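Local coordinates for uncharacterized protein PA0076 (Pseudomonas aeruginosa PAO1, PDB 2QNU) that is of unknown function but, as the type VI secretion system-associated protein TagF, is probably an accessory factor of that secretion system, at residues 181-186 with 200-205. Sequence-based numbering, arbitrary orientation.
Sequences SHWWGR and GLPPAP. With ACT (acetate ion), chain F.
Ser181 and Gly200 face each other with their CA atoms 5.9 Å apart, where strand 180-185 runs past the start of the irregular loop 200-205, which follows strand 194-199. The hydroxyl of Ser181 ties the two together: OG donates to Gly200 O at 2.7 Å, approaching with a C=O...donor angle of 145° and a little out of the carbonyl plane. A chi1 of 63°, which tucks OG between the backbone N and the carbonyl carbon, brings the hydroxyl to that loop carbonyl and also within range of the indole two residues along. Trp183 NE1 donates to the same OG at 2.9 Å, so the serine oxygen accepts from the indole and donates to the loop, and the bond helps to fix the ring's rotation. In the antiparallel sheet, strand 180-185 lies between strands 58-62 and 194-199, and the loop leaves the latter, which is outermost within the chain, to turn over the Trp183 side. There the Pro202 ring meets the indole obliquely, CD lying 3.6 Å from Trp183 CZ2, while CD also sits 3.5 Å from Ser181 OG. Trp32 of helix 23-44 packs by Trp183 and gives its indole N-H to Pro202 O; Phe60 and Phe210 add further rings around Trp183. On the other side of the strand, His182 NE2 donates almost straight, at 173°, to OXT of an acetate, probably from the crystallisation liquor, 2.6 Å away.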
loop_
_atom_site.group_PDB
_atom_site.type_symbol
_atom_site.label_atom_id
_atom_site.label_comp_id
_atom_site.label_asym_id
_atom_site.label_seq_id
_atom_site.Cartn_x
_atom_site.Cartn_y
_atom_site.Cartn_z
ATOM N N SER B 181 1.943 -6.150 9.661
ATOM C CA SER B 181 1.059 -7.298 9.792
ATOM C C SER B 181 -0.380 -6.837 9.483
ATOM O O SER B 181 -0.807 -5.727 9.930
ATOM C CB SER B 181 1.225 -7.903 11.176
ATOM O OG SER B 181 0.845 -6.985 12.173
ATOM N N HIS B 182 -1.066 -7.624 8.651
ATOM C CA HIS B 182 -2.456 -7.418 8.293
ATOM C C HIS B 182 -3.279 -8.579 8.905
ATOM O O HIS B 182 -2.840 -9.735 8.938
ATOM C CB HIS B 182 -2.661 -7.392 6.778
ATOM C CG HIS B 182 -2.219 -6.108 6.122
ATOM N ND1 HIS B 182 -0.928 -5.877 5.712
ATOM C CD2 HIS B 182 -2.906 -4.968 5.874
ATOM C CE1 HIS B 182 -0.840 -4.649 5.226
ATOM N NE2 HIS B 182 -2.037 -4.079 5.291
ATOM N N TRP B 183 -4.464 -8.234 9.357
ATOM C CA TRP B 183 -5.341 -9.137 10.114
ATOM C C TRP B 183 -6.730 -8.820 9.638
ATOM O O TRP B 183 -7.093 -7.620 9.577
ATOM C CB TRP B 183 -5.233 -8.806 11.579
ATOM C CG TRP B 183 -3.862 -8.791 12.075
ATOM C CD1 TRP B 183 -2.979 -7.696 12.057
ATOM C CD2 TRP B 183 -3.167 -9.852 12.706
ATOM N NE1 TRP B 183 -1.787 -8.060 12.631
ATOM C CE2 TRP B 183 -1.863 -9.369 13.027
ATOM C CE3 TRP B 183 -3.506 -11.187 13.038
ATOM C CZ2 TRP B 183 -0.911 -10.166 13.638
ATOM C CZ3 TRP B 183 -2.561 -11.977 13.634
ATOM C CH2 TRP B 183 -1.285 -11.466 13.970
ATOM N N TRP B 184 -7.463 -9.838 9.166
ATOM C CA TRP B 184 -8.801 -9.592 8.634
ATOM C C TRP B 184 -9.685 -10.822 8.833
ATOM O O TRP B 184 -9.198 -11.886 9.184
ATOM C CB TRP B 184 -8.778 -9.187 7.180
ATOM C CG TRP B 184 -8.415 -10.282 6.209
ATOM C CD1 TRP B 184 -9.261 -10.964 5.440
ATOM C CD2 TRP B 184 -7.096 -10.768 5.904
ATOM N NE1 TRP B 184 -8.572 -11.897 4.661
ATOM C CE2 TRP B 184 -7.237 -11.788 4.957
ATOM C CE3 TRP B 184 -5.806 -10.452 6.360
ATOM C CZ2 TRP B 184 -6.171 -12.465 4.463
ATOM C CZ3 TRP B 184 -4.746 -11.139 5.857
ATOM C CH2 TRP B 184 -4.926 -12.141 4.930
ATOM N N GLY B 185 -10.980 -10.658 8.586
ATOM C CA GLY B 185 -11.878 -11.783 8.606
ATOM C C GLY B 185 -13.327 -11.409 8.772
ATOM O O GLY B 185 -13.697 -10.254 8.561
ATOM N N ARG B 186 -14.141 -12.423 9.115
ATOM C CA ARG B 186 -15.626 -12.271 9.168
ATOM C C ARG B 186 -16.099 -11.551 10.421
ATOM O O ARG B 186 -17.211 -11.040 10.467
ATOM C CB ARG B 186 -16.333 -13.619 9.107
ATOM C CG ARG B 186 -16.003 -14.436 7.916
ATOM C CD ARG B 186 -16.787 -15.807 7.859
ATOM N NE ARG B 186 -16.983 -16.142 6.458
ATOM C CZ ARG B 186 -16.403 -17.143 5.826
ATOM N NH1 ARG B 186 -15.638 -18.045 6.443
ATOM N NH2 ARG B 186 -16.656 -17.286 4.570
ATOM N N GLY B 200 4.643 -3.389 11.972
ATOM C CA GLY B 200 5.168 -4.421 12.828
ATOM C C GLY B 200 4.092 -5.347 13.367
ATOM O O GLY B 200 2.975 -5.375 12.829
ATOM N N LEU B 201 4.449 -6.104 14.413
ATOM C CA LEU B 201 3.489 -6.961 15.145
ATOM C C LEU B 201 2.684 -6.084 16.023
ATOM O O LEU B 201 3.199 -5.081 16.494
ATOM C CB LEU B 201 4.177 -7.986 16.037
ATOM C CG LEU B 201 5.057 -9.012 15.311
ATOM C CD1 LEU B 201 5.875 -9.858 16.251
ATOM C CD2 LEU B 201 4.246 -9.826 14.400
ATOM N N PRO B 202 1.416 -6.481 16.272
ATOM C CA PRO B 202 0.641 -5.749 17.279
ATOM C C PRO B 202 1.411 -5.695 18.615
ATOM O O PRO B 202 1.965 -6.672 19.074
ATOM C CB PRO B 202 -0.650 -6.537 17.377
ATOM C CG PRO B 202 -0.701 -7.346 16.087
ATOM C CD PRO B 202 0.667 -7.587 15.647
ATOM N N PRO B 203 1.515 -4.507 19.189
ATOM C CA PRO B 203 2.062 -4.444 20.542
ATOM C C PRO B 203 1.172 -5.226 21.526
ATOM O O PRO B 203 -0.060 -5.306 21.329
ATOM C CB PRO B 203 2.083 -2.957 20.875
ATOM C CG PRO B 203 1.250 -2.317 19.935
ATOM C CD PRO B 203 1.130 -3.188 18.665
ATOM N N ALA B 204 1.795 -5.780 22.556
ATOM C CA ALA B 204 1.086 -6.635 23.520
ATOM C C ALA B 204 -0.182 -5.950 24.064
ATOM O O ALA B 204 -1.217 -6.558 24.085
ATOM C CB ALA B 204 1.982 -7.065 24.617
ATOM N N PRO B 205 -0.101 -4.675 24.468
ATOM C CA PRO B 205 -1.340 -4.016 24.936
ATOM C C PRO B 205 -2.391 -3.824 23.870
ATOM O O PRO B 205 -3.478 -3.371 24.186
ATOM C CB PRO B 205 -0.853 -2.660 25.458
ATOM C CG PRO B 205 0.682 -2.851 25.677
ATOM C CD PRO B 205 1.083 -3.793 24.609
HETATM C C ACT F . -3.973 -1.530 4.945
HETATM O O ACT F . -4.477 -2.307 5.828
HETATM O OXT ACT F . -2.813 -1.789 4.443
HETATM C CH3 ACT F . -4.720 -0.345 4.557
#